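Local coordinates for protein DNA polymerase sliding clamp 2 (Sulfolobus tokodaii, PDB 3AIZ) that forms part of a ring that encircles DNA and tethers the replicative polymerase and other DNA-processing proteins to it, at residues L132-T138 and L187-E193; G140-I146 and F209-S215; L152-V157 and S169-R175; P195-Y200 and F222-M228. All coordinates share one frame; numbering follows the deposited sequence.

All four contacts belong to the C-terminal PCNA domain. The chain runs through the first segments of contacts 1, 2 and 3 and closes contact 3 as a hairpin before contact 1 closes; contact 4 opens next, and contact 2 closes between its two segments. Contacts 1 and 4 have centres about 13 Å apart and meet where strands 134-138 and 218-223 pair. Contacts 3 and 4, with centres about 18 Å apart, join where strands 156-161 and 196-201 pair. Contact 2 joins helix 140-150 to the end of helix 202-211 and touches contact 1 through Thr138 and Leu143. One domain thus combines strand pairing and helix packing with the surface, at contacts 2 and 3, that meets PCNA3.

Contact 1: L132-T138 and L187-E193; sequences LSVTFTT and LKSLNVE
Thr137 has OG1 beside its own backbone N (chi1 -48°), while Ser189 turns OG between its backbone N and carbonyl carbon (chi1 68°), and these torsions bring the hydroxyls together, Thr137 OG1 donating to Ser189 OG at 2.9 Å. Thr135 OG1, on the same face, lies 3.3 Å from Asn191 CB; a water joins this hydroxyl and, more weakly, Ser189 OG. The reverse face is apolar. Leu187 CD2 comes obliquely against the Phe136 ring, 3.4 Å from Phe136 CD2, and Leu190 CD1 rests 3.7 Å from Phe136 CB. Val134 and Val192 lie side by side. The segments form an antiparallel pair in the sheet of the C-terminal PCNA domain, in which Thr135 and Asn191 exchange two backbone bonds, Asn191 N reaching Thr135 O at 2.7 Å. Further along, Thr137 N bonds to Ser189 O, but Thr137 O accepts from Lys188 N at 2.8 Å, a classic beta bulge with Lys188 and Ser189 both facing Thr137. Strand 134-138 is held from its other edge by strand 218-223, where Phe136 pairs with Val220, and the Phe136 and Leu190 side chains both pack on Val166 of strand 165-172.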
# COMPACT_ATOMS: atom_id res chain seq x y z
N LEU A 132 35.44 -33.56 -18.01
CA LEU A 132 35.31 -32.87 -16.73
C LEU A 132 35.99 -33.66 -15.62
O LEU A 132 35.41 -34.59 -15.05
CB LEU A 132 33.83 -32.65 -16.40
CG LEU A 132 33.19 -31.34 -16.89
CD1 LEU A 132 33.86 -30.84 -18.16
CD2 LEU A 132 31.71 -31.54 -17.12
N SER A 133 37.24 -33.30 -15.33
CA SER A 133 38.02 -33.97 -14.30
C SER A 133 37.32 -33.88 -12.94
O SER A 133 37.34 -34.82 -12.16
CB SER A 133 39.41 -33.36 -14.20
OG SER A 133 40.03 -33.27 -15.47
N VAL A 134 36.71 -32.73 -12.68
CA VAL A 134 36.06 -32.48 -11.40
C VAL A 134 34.59 -32.11 -11.57
O VAL A 134 34.25 -31.21 -12.34
CB VAL A 134 36.76 -31.34 -10.64
CG1 VAL A 134 36.04 -31.05 -9.33
CG2 VAL A 134 38.22 -31.69 -10.38
N THR A 135 33.73 -32.82 -10.85
CA THR A 135 32.31 -32.49 -10.82
C THR A 135 31.80 -32.52 -9.38
O THR A 135 32.17 -33.39 -8.60
CB THR A 135 31.47 -33.48 -11.66
OG1 THR A 135 31.64 -34.81 -11.17
CG2 THR A 135 31.88 -33.42 -13.13
N PHE A 136 30.97 -31.54 -9.03
CA PHE A 136 30.35 -31.53 -7.72
C PHE A 136 28.92 -31.00 -7.79
O PHE A 136 28.58 -30.24 -8.70
CB PHE A 136 31.18 -30.71 -6.72
CG PHE A 136 31.38 -29.27 -7.12
CD1 PHE A 136 32.48 -28.88 -7.85
CD2 PHE A 136 30.46 -28.30 -6.74
CE1 PHE A 136 32.67 -27.56 -8.21
CE2 PHE A 136 30.64 -26.98 -7.09
CZ PHE A 136 31.75 -26.61 -7.82
N THR A 137 28.09 -31.42 -6.85
CA THR A 137 26.70 -31.01 -6.82
C THR A 137 26.40 -30.27 -5.52
O THR A 137 26.87 -30.65 -4.45
CB THR A 137 25.75 -32.21 -6.96
OG1 THR A 137 26.17 -33.03 -8.05
CG2 THR A 137 24.32 -31.75 -7.20
N THR A 138 25.62 -29.20 -5.63
CA THR A 138 25.27 -28.40 -4.46
C THR A 138 24.01 -27.58 -4.71
O THR A 138 23.64 -27.35 -5.86
CB THR A 138 26.42 -27.45 -4.07
OG1 THR A 138 26.04 -26.69 -2.92
CG2 THR A 138 26.73 -26.50 -5.21
N LEU A 187 28.73 -29.43 -0.35
CA LEU A 187 28.55 -30.32 -1.49
C LEU A 187 27.74 -31.56 -1.13
O LEU A 187 28.03 -32.24 -0.15
CB LEU A 187 29.91 -30.73 -2.06
CG LEU A 187 30.88 -29.59 -2.38
CD1 LEU A 187 32.20 -30.14 -2.89
CD2 LEU A 187 30.27 -28.63 -3.39
N LYS A 188 26.72 -31.85 -1.93
CA LYS A 188 25.95 -33.07 -1.78
C LYS A 188 26.72 -34.24 -2.37
O LYS A 188 26.55 -35.39 -1.94
CB LYS A 188 24.60 -32.94 -2.48
CG LYS A 188 23.74 -31.78 -1.98
CD LYS A 188 22.39 -31.77 -2.67
CE LYS A 188 21.50 -30.66 -2.13
NZ LYS A 188 20.15 -30.69 -2.75
N SER A 189 27.58 -33.95 -3.34
CA SER A 189 28.42 -34.96 -3.97
C SER A 189 29.67 -34.34 -4.57
O SER A 189 29.64 -33.20 -5.03
CB SER A 189 27.64 -35.71 -5.06
OG SER A 189 27.35 -34.85 -6.15
N LEU A 190 30.77 -35.09 -4.56
CA LEU A 190 32.03 -34.60 -5.10
C LEU A 190 32.78 -35.72 -5.82
O LEU A 190 33.06 -36.77 -5.25
CB LEU A 190 32.90 -34.01 -3.99
CG LEU A 190 34.29 -33.51 -4.40
CD1 LEU A 190 34.18 -32.42 -5.45
CD2 LEU A 190 35.06 -33.02 -3.19
N ASN A 191 33.11 -35.48 -7.09
CA ASN A 191 33.83 -36.46 -7.89
C ASN A 191 35.11 -35.87 -8.48
O ASN A 191 35.06 -35.05 -9.40
CB ASN A 191 32.94 -37.00 -9.01
CG ASN A 191 31.69 -37.68 -8.49
OD1 ASN A 191 31.65 -38.16 -7.36
ND2 ASN A 191 30.65 -37.73 -9.32
N VAL A 192 36.25 -36.27 -7.94
CA VAL A 192 37.53 -35.73 -8.37
C VAL A 192 38.40 -36.80 -9.03
O VAL A 192 39.17 -37.48 -8.37
CB VAL A 192 38.31 -35.11 -7.19
CG1 VAL A 192 39.60 -34.48 -7.68
CG2 VAL A 192 37.45 -34.07 -6.49
N GLU A 193 38.27 -36.92 -10.35
CA GLU A 193 39.05 -37.89 -11.11
C GLU A 193 40.54 -37.60 -10.99
O GLU A 193 41.37 -38.51 -11.07
CB GLU A 193 38.63 -37.89 -12.58
CG GLU A 193 37.17 -38.26 -12.82
CD GLU A 193 36.82 -38.32 -14.29
OE1 GLU A 193 37.69 -38.01 -15.13
OE2 GLU A 193 35.67 -38.69 -14.61
O HOH W 1 34.27 -36.18 -13.02
O HOH W 2 29.20 -34.91 -8.98

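Contact 2: G140-I146 and F209-S215; sequences GDVLKDI and FKVTSIS
The Phe209 ring takes Leu143 over one face, with Leu143 CG 4.3 Å above the plane and displaced toward the rim, while Ile146 CG2 sits at the edge, near the ring plane. Leu143 CD2 makes an off-centre CH-pi contact, 4.0 Å from the ring centroid. These residues join helix 140-150 to the end of helix 202-211, the helix pair of a PCNA domain, which in this family lines the inner wall of the ring through which DNA passes. Leu143 also lays its CB and CD1 against Thr212 OG1, the two side chains crossing at about a right angle. That hydroxyl is directed back into its own segment: Thr212 OG1 donates to Phe209 O at 2.7 Å, and Ser213 OG likewise bonds to Lys210 O. The C-terminal end of helix 202-211 is thus tied by the Thr212 and Ser213 hydroxyls as it passes into a 3-10 turn. On the exposed side of the helix pair the extended Lys144, its CG anti to the backbone N (chi1 -175°), runs past Ser213, with CD 3.7 Å from Ser213 CB. Lys144 NZ and Lys210 NZ are 5.1 Å apart, a local concentration of positive charge consistent with a surface that faces the DNA backbone. Away from the lysines, Ile146 and Val142 pack against Tyr105 and Val104 of the PCNA3 chain. Gly140, having no side chain, lets the backbones close together: Gly140 CA makes a CA-H...O contact with Thr212 O, and Gly140 N donates to Ser215 O at 3.0 Å.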
# COMPACT_ATOMS: atom_id res chain seq x y z
N GLY A 140 21.79 -24.41 -5.21
CA GLY A 140 22.10 -23.15 -5.88
C GLY A 140 22.30 -21.98 -4.94
O GLY A 140 23.04 -21.05 -5.25
N ASP A 141 21.64 -22.02 -3.79
CA ASP A 141 21.75 -20.94 -2.81
C ASP A 141 23.19 -20.72 -2.37
O ASP A 141 23.64 -19.59 -2.19
CB ASP A 141 20.85 -21.22 -1.60
CG ASP A 141 19.38 -21.10 -1.92
OD1 ASP A 141 18.99 -20.10 -2.58
OD2 ASP A 141 18.60 -21.99 -1.53
N VAL A 142 23.93 -21.82 -2.21
CA VAL A 142 25.33 -21.74 -1.83
C VAL A 142 26.14 -21.00 -2.89
O VAL A 142 26.90 -20.09 -2.58
CB VAL A 142 25.94 -23.14 -1.61
CG1 VAL A 142 27.41 -23.01 -1.26
CG2 VAL A 142 25.18 -23.88 -0.52
N LEU A 143 25.97 -21.41 -4.14
CA LEU A 143 26.68 -20.77 -5.25
C LEU A 143 26.32 -19.29 -5.33
O LEU A 143 27.17 -18.45 -5.62
CB LEU A 143 26.35 -21.47 -6.57
CG LEU A 143 26.76 -22.94 -6.66
CD1 LEU A 143 26.33 -23.55 -7.99
CD2 LEU A 143 28.26 -23.10 -6.47
N LYS A 144 25.06 -18.97 -5.06
CA LYS A 144 24.62 -17.59 -5.02
C LYS A 144 25.37 -16.83 -3.93
O LYS A 144 25.81 -15.70 -4.14
CB LYS A 144 23.11 -17.51 -4.78
CG LYS A 144 22.54 -16.10 -4.85
CD LYS A 144 21.02 -16.13 -4.74
CE LYS A 144 20.42 -14.75 -4.96
NZ LYS A 144 18.93 -14.80 -4.92
N ASP A 145 25.51 -17.46 -2.77
CA ASP A 145 26.27 -16.87 -1.67
C ASP A 145 27.71 -16.61 -2.08
O ASP A 145 28.27 -15.55 -1.79
CB ASP A 145 26.22 -17.77 -0.43
CG ASP A 145 24.85 -17.78 0.23
OD1 ASP A 145 24.09 -16.81 0.03
OD2 ASP A 145 24.55 -18.75 0.96
N ILE A 146 28.31 -17.58 -2.75
CA ILE A 146 29.68 -17.45 -3.25
C ILE A 146 29.78 -16.32 -4.28
O ILE A 146 30.79 -15.63 -4.35
CB ILE A 146 30.19 -18.76 -3.87
CG1 ILE A 146 30.29 -19.85 -2.80
CG2 ILE A 146 31.53 -18.55 -4.55
CD1 ILE A 146 30.81 -21.17 -3.32
N PHE A 209 26.24 -18.06 -11.33
CA PHE A 209 26.02 -18.61 -10.00
C PHE A 209 24.75 -18.06 -9.36
O PHE A 209 23.97 -18.81 -8.76
CB PHE A 209 27.22 -18.32 -9.10
CG PHE A 209 28.29 -19.37 -9.17
CD1 PHE A 209 28.47 -20.13 -10.32
CD2 PHE A 209 29.12 -19.61 -8.09
CE1 PHE A 209 29.45 -21.09 -10.38
CE2 PHE A 209 30.11 -20.57 -8.15
CZ PHE A 209 30.27 -21.32 -9.30
N LYS A 210 24.53 -16.76 -9.49
CA LYS A 210 23.36 -16.11 -8.92
C LYS A 210 22.08 -16.73 -9.48
O LYS A 210 21.08 -16.87 -8.77
CB LYS A 210 23.40 -14.61 -9.19
CG LYS A 210 22.29 -13.81 -8.52
CD LYS A 210 22.51 -12.32 -8.69
CE LYS A 210 21.36 -11.50 -8.11
NZ LYS A 210 20.08 -11.74 -8.84
N VAL A 211 22.12 -17.10 -10.75
CA VAL A 211 20.96 -17.68 -11.43
C VAL A 211 20.67 -19.11 -10.98
O VAL A 211 19.51 -19.52 -10.92
CB VAL A 211 21.15 -17.66 -12.96
CG1 VAL A 211 20.09 -18.50 -13.65
CG2 VAL A 211 21.14 -16.23 -13.49
N THR A 212 21.72 -19.85 -10.64
CA THR A 212 21.58 -21.26 -10.29
C THR A 212 20.79 -21.48 -9.00
O THR A 212 20.55 -22.62 -8.61
CB THR A 212 22.96 -21.94 -10.14
OG1 THR A 212 23.60 -21.48 -8.95
CG2 THR A 212 23.83 -21.64 -11.34
N SER A 213 20.39 -20.39 -8.35
CA SER A 213 19.66 -20.49 -7.09
C SER A 213 18.27 -21.11 -7.29
O SER A 213 17.66 -21.60 -6.33
CB SER A 213 19.54 -19.12 -6.41
OG SER A 213 18.78 -18.22 -7.21
N ILE A 214 17.78 -21.09 -8.52
CA ILE A 214 16.47 -21.65 -8.84
C ILE A 214 16.47 -23.18 -8.77
O ILE A 214 15.43 -23.81 -8.93
CB ILE A 214 16.00 -21.22 -10.24
CG1 ILE A 214 16.83 -21.91 -11.33
CG2 ILE A 214 16.04 -19.71 -10.39
CD1 ILE A 214 16.42 -21.56 -12.74
N SER A 215 17.65 -23.75 -8.54
CA SER A 215 17.78 -25.20 -8.43
C SER A 215 18.35 -25.59 -7.07
O SER A 215 19.09 -24.82 -6.46
CB SER A 215 18.67 -25.75 -9.55
OG SER A 215 18.87 -27.14 -9.41

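Contact 3: L152-V157 and S169-R175; sequences LVGEEV and STEEAGR
Ser169 O receives a CA-H...O contact from Val157 CA, at 3.6 Å, where strand 165-172 lies against strand 156-161, its partner in a beta hairpin. Thr170 comes next; it points toward the other segment and touches it with both branches: its CG2 packs 3.7 Å from Val157 CG2, while its OG1 accepts a weak hydrogen bond from Gly154 N. OG1 reaches that amide because it stands between the backbone N and carbonyl carbon (chi1 60°), which sends CG2 toward Val157. Glu171 turns away, though its backbone N still lies near Gly154 CA. Glu172 points back across the contact, its CB 3.7 Å from Gly154 CA and its OE1 4.1 Å from Glu155 OE1. A type I' turn from Glu172 to Arg175 then reverses the chain, with Glu172 and Arg175 bonded to each other through both backbone amides. Arg175 CB meets Val153 CG1, and the chain bends at chi3 (-67°) so that the guanidinium edge faces Leu152 O. Arg175 NH1 donates to that oxygen at 2.8 Å, from above the carbonyl plane yet within the plane of the guanidinium. Its NH2 forms a salt bridge with Glu172 OE2 at 3.4 Å. Around this corner the PCNA3 chain packs on Val153 through its Phe109 and on Arg175 through its Pro112. The salt bridge probably offsets part of the charge on Glu172, which also has the like-charged Glu155 nearby; the one arginine thus binds a backbone carbonyl and probably steadies Glu172 beside the subunit interface.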
# COMPACT_ATOMS: atom_id res chain seq x y z
N LEU A 152 32.61 -8.98 -4.05
CA LEU A 152 33.23 -8.10 -3.08
C LEU A 152 34.71 -7.87 -3.37
O LEU A 152 35.19 -6.74 -3.29
CB LEU A 152 33.06 -8.64 -1.66
CG LEU A 152 31.68 -8.51 -1.02
CD1 LEU A 152 31.66 -9.16 0.35
CD2 LEU A 152 31.27 -7.05 -0.94
N VAL A 153 35.42 -8.94 -3.71
CA VAL A 153 36.88 -8.87 -3.79
C VAL A 153 37.45 -8.89 -5.21
O VAL A 153 37.52 -7.85 -5.87
CB VAL A 153 37.54 -9.99 -2.97
CG1 VAL A 153 39.00 -9.66 -2.71
CG2 VAL A 153 36.80 -10.20 -1.66
N GLY A 154 37.85 -10.07 -5.67
CA GLY A 154 38.69 -10.19 -6.85
C GLY A 154 38.11 -9.78 -8.19
O GLY A 154 37.06 -9.14 -8.27
N GLU A 155 38.82 -10.16 -9.25
CA GLU A 155 38.38 -9.91 -10.62
C GLU A 155 38.45 -11.20 -11.43
O GLU A 155 37.79 -11.34 -12.46
CB GLU A 155 39.24 -8.82 -11.26
CG GLU A 155 38.71 -8.31 -12.59
CD GLU A 155 39.39 -7.02 -13.04
OE1 GLU A 155 40.16 -6.45 -12.24
OE2 GLU A 155 39.15 -6.59 -14.19
N GLU A 156 39.25 -12.15 -10.94
CA GLU A 156 39.33 -13.48 -11.52
C GLU A 156 39.21 -14.53 -10.42
O GLU A 156 39.89 -14.45 -9.40
CB GLU A 156 40.65 -13.68 -12.26
CG GLU A 156 40.81 -12.85 -13.52
CD GLU A 156 42.11 -13.16 -14.24
OE1 GLU A 156 42.91 -13.96 -13.71
OE2 GLU A 156 42.33 -12.61 -15.34
N VAL A 157 38.35 -15.52 -10.64
CA VAL A 157 38.20 -16.61 -9.69
C VAL A 157 39.06 -17.80 -10.11
O VAL A 157 38.99 -18.25 -11.25
CB VAL A 157 36.75 -17.10 -9.60
CG1 VAL A 157 36.64 -18.24 -8.59
CG2 VAL A 157 35.83 -15.96 -9.20
N SER A 169 39.39 -18.95 -5.16
CA SER A 169 40.25 -17.88 -4.67
C SER A 169 40.26 -16.65 -5.57
O SER A 169 40.27 -16.76 -6.79
CB SER A 169 41.69 -18.39 -4.50
OG SER A 169 41.75 -19.43 -3.54
N THR A 170 40.27 -15.47 -4.95
CA THR A 170 40.40 -14.22 -5.67
C THR A 170 41.27 -13.23 -4.90
O THR A 170 41.45 -13.37 -3.69
CB THR A 170 39.04 -13.56 -5.94
OG1 THR A 170 38.38 -13.29 -4.70
CG2 THR A 170 38.17 -14.48 -6.78
N GLU A 171 41.81 -12.24 -5.60
CA GLU A 171 42.68 -11.25 -4.99
C GLU A 171 42.56 -9.91 -5.70
O GLU A 171 42.66 -9.84 -6.93
CB GLU A 171 44.14 -11.73 -5.01
CG GLU A 171 45.13 -10.79 -4.32
CD GLU A 171 45.49 -9.57 -5.16
OE1 GLU A 171 45.55 -9.70 -6.40
OE2 GLU A 171 45.71 -8.49 -4.57
N GLU A 172 42.34 -8.85 -4.94
CA GLU A 172 42.26 -7.51 -5.51
C GLU A 172 42.60 -6.42 -4.50
O GLU A 172 42.05 -6.38 -3.41
CB GLU A 172 40.86 -7.25 -6.09
CG GLU A 172 40.73 -5.90 -6.78
CD GLU A 172 39.30 -5.60 -7.20
OE1 GLU A 172 39.04 -5.57 -8.42
OE2 GLU A 172 38.45 -5.38 -6.31
N ALA A 173 43.52 -5.54 -4.89
CA ALA A 173 43.88 -4.38 -4.08
C ALA A 173 44.22 -4.74 -2.64
O ALA A 173 43.81 -4.06 -1.70
CB ALA A 173 42.76 -3.34 -4.12
N GLY A 174 44.98 -5.82 -2.47
CA GLY A 174 45.42 -6.24 -1.15
C GLY A 174 44.40 -7.09 -0.42
O GLY A 174 44.71 -7.71 0.60
N ARG A 175 43.17 -7.11 -0.92
CA ARG A 175 42.12 -7.93 -0.33
C ARG A 175 42.11 -9.33 -0.93
O ARG A 175 42.43 -9.52 -2.10
CB ARG A 175 40.75 -7.25 -0.47
CG ARG A 175 40.57 -6.07 0.47
CD ARG A 175 39.20 -5.43 0.35
NE ARG A 175 39.00 -4.79 -0.95
CZ ARG A 175 38.13 -5.21 -1.86
NH1 ARG A 175 37.36 -6.26 -1.61
NH2 ARG A 175 38.01 -4.57 -3.01

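Contact 4: P195-Y200 and F222-M228; sequences PSKAVY and FGNNIPM
Tyr200 is overlapped by Met228 in a Met-aromatic contact, with Met228 SD 4.8 Å from the ring centroid and close to the ring normal. The methionine bends at its last torsion (chi3 -72°), which returns CE to within 3.5 Å of Tyr200 CE1. At its far end the phenol is fixed: Tyr200 OH donates to Ile226 O at 2.8 Å, nearly along the C=O axis, and Phe222 CB lies 3.4 Å from the same hydroxyl. This bond ties the tyrosine to the last residue of a type II turn from Gly223 to Ile226. Strand 196-201, outermost within this chain, thus packs against this turn of the C-terminal PCNA domain. Asn225 N bonds to Lys197 O at 3.2 Å, and Asn224 CA makes a CA-H...O contact with that oxygen. A water further connects Val199 N, whose proton it accepts, with Asn225 OD1. Between these polar ties, Ala198 CB packs against Gly223 O and, obliquely, against the Phe222 ring, while Ser196 turns its hydroxyl to Ser194 O. Strands 196-200 and 226-228 cross at 71°, their axes 8.0 Å apart at closest approach, with the Tyr200 and Met228 side chains meeting between them. Strand 196-201 pairs on one edge with strand 156-161, Tyr200 with Val157 and Ala198 with Ile159, while Phe222 belongs to strand 218-223, which pairs with strand 134-138 through Val134. Ile244 of strand 239-244 also packs on Tyr200.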
# COMPACT_ATOMS: atom_id res chain seq x y z
N PRO A 195 43.36 -34.07 -9.46
CA PRO A 195 43.55 -32.67 -9.07
C PRO A 195 43.50 -31.75 -10.27
O PRO A 195 44.23 -31.96 -11.24
CB PRO A 195 44.96 -32.68 -8.47
CG PRO A 195 45.13 -34.06 -7.94
CD PRO A 195 44.38 -34.96 -8.89
N SER A 196 42.64 -30.73 -10.22
CA SER A 196 42.44 -29.84 -11.35
C SER A 196 42.38 -28.38 -10.91
O SER A 196 42.09 -28.08 -9.75
CB SER A 196 41.17 -30.21 -12.11
OG SER A 196 41.20 -31.57 -12.52
N LYS A 197 42.64 -27.48 -11.85
CA LYS A 197 42.65 -26.05 -11.56
C LYS A 197 42.36 -25.22 -12.80
O LYS A 197 42.86 -25.51 -13.89
CB LYS A 197 44.00 -25.64 -10.96
CG LYS A 197 44.25 -24.14 -10.96
CD LYS A 197 45.22 -23.74 -9.86
CE LYS A 197 46.51 -24.54 -9.93
NZ LYS A 197 47.41 -24.23 -8.77
N ALA A 198 41.54 -24.18 -12.64
CA ALA A 198 41.19 -23.30 -13.74
C ALA A 198 40.84 -21.91 -13.23
O ALA A 198 40.54 -21.72 -12.05
CB ALA A 198 40.03 -23.88 -14.54
N VAL A 199 40.87 -20.93 -14.13
CA VAL A 199 40.53 -19.56 -13.79
C VAL A 199 39.37 -19.08 -14.65
O VAL A 199 39.30 -19.39 -15.84
CB VAL A 199 41.73 -18.62 -14.00
CG1 VAL A 199 41.38 -17.19 -13.60
CG2 VAL A 199 42.93 -19.11 -13.22
N TYR A 200 38.45 -18.33 -14.05
CA TYR A 200 37.29 -17.82 -14.77
C TYR A 200 36.99 -16.37 -14.41
O TYR A 200 37.39 -15.89 -13.35
CB TYR A 200 36.06 -18.68 -14.51
CG TYR A 200 36.27 -20.15 -14.79
CD1 TYR A 200 36.56 -21.04 -13.77
CD2 TYR A 200 36.19 -20.64 -16.09
CE1 TYR A 200 36.76 -22.38 -14.03
CE2 TYR A 200 36.39 -21.98 -16.35
CZ TYR A 200 36.67 -22.85 -15.32
OH TYR A 200 36.87 -24.18 -15.58
N PHE A 222 34.37 -29.09 -14.21
CA PHE A 222 35.49 -28.39 -14.83
C PHE A 222 36.74 -29.26 -14.82
O PHE A 222 36.72 -30.38 -14.31
CB PHE A 222 35.76 -27.06 -14.13
CG PHE A 222 36.38 -27.20 -12.77
CD1 PHE A 222 37.74 -27.01 -12.59
CD2 PHE A 222 35.60 -27.53 -11.67
CE1 PHE A 222 38.31 -27.13 -11.33
CE2 PHE A 222 36.17 -27.66 -10.41
CZ PHE A 222 37.53 -27.47 -10.25
N GLY A 223 37.82 -28.74 -15.38
CA GLY A 223 39.09 -29.45 -15.41
C GLY A 223 40.23 -28.49 -15.62
O GLY A 223 40.04 -27.28 -15.58
N ASN A 224 41.43 -29.02 -15.84
CA ASN A 224 42.61 -28.18 -16.03
C ASN A 224 42.49 -27.26 -17.23
O ASN A 224 42.60 -27.69 -18.38
CB ASN A 224 43.88 -29.02 -16.13
CG ASN A 224 44.51 -29.29 -14.78
OD1 ASN A 224 43.92 -29.97 -13.94
ND2 ASN A 224 45.70 -28.75 -14.57
N ASN A 225 42.27 -25.97 -16.96
CA ASN A 225 42.21 -24.96 -18.01
C ASN A 225 41.22 -25.30 -19.13
O ASN A 225 41.46 -25.00 -20.29
CB ASN A 225 43.60 -24.72 -18.59
CG ASN A 225 44.58 -24.22 -17.55
OD1 ASN A 225 44.19 -23.68 -16.51
ND2 ASN A 225 45.87 -24.38 -17.83
N ILE A 226 40.10 -25.93 -18.76
CA ILE A 226 39.03 -26.22 -19.70
C ILE A 226 37.74 -25.55 -19.23
O ILE A 226 37.60 -25.23 -18.05
CB ILE A 226 38.80 -27.73 -19.85
CG1 ILE A 226 38.17 -28.31 -18.58
CG2 ILE A 226 40.10 -28.45 -20.19
CD1 ILE A 226 37.82 -29.78 -18.69
N PRO A 227 36.79 -25.32 -20.16
CA PRO A 227 35.53 -24.67 -19.82
C PRO A 227 34.80 -25.33 -18.65
O PRO A 227 34.89 -26.54 -18.48
CB PRO A 227 34.71 -24.83 -21.11
CG PRO A 227 35.72 -24.90 -22.18
CD PRO A 227 36.89 -25.64 -21.59
N MET A 228 34.10 -24.52 -17.86
CA MET A 228 33.31 -25.03 -16.75
C MET A 228 31.85 -25.20 -17.17
O MET A 228 31.30 -24.35 -17.87
CB MET A 228 33.40 -24.09 -15.55
CG MET A 228 32.42 -24.41 -14.43
SD MET A 228 32.40 -23.17 -13.11
CE MET A 228 33.96 -23.50 -12.30
O HOH W 3 42.07 -21.44 -16.69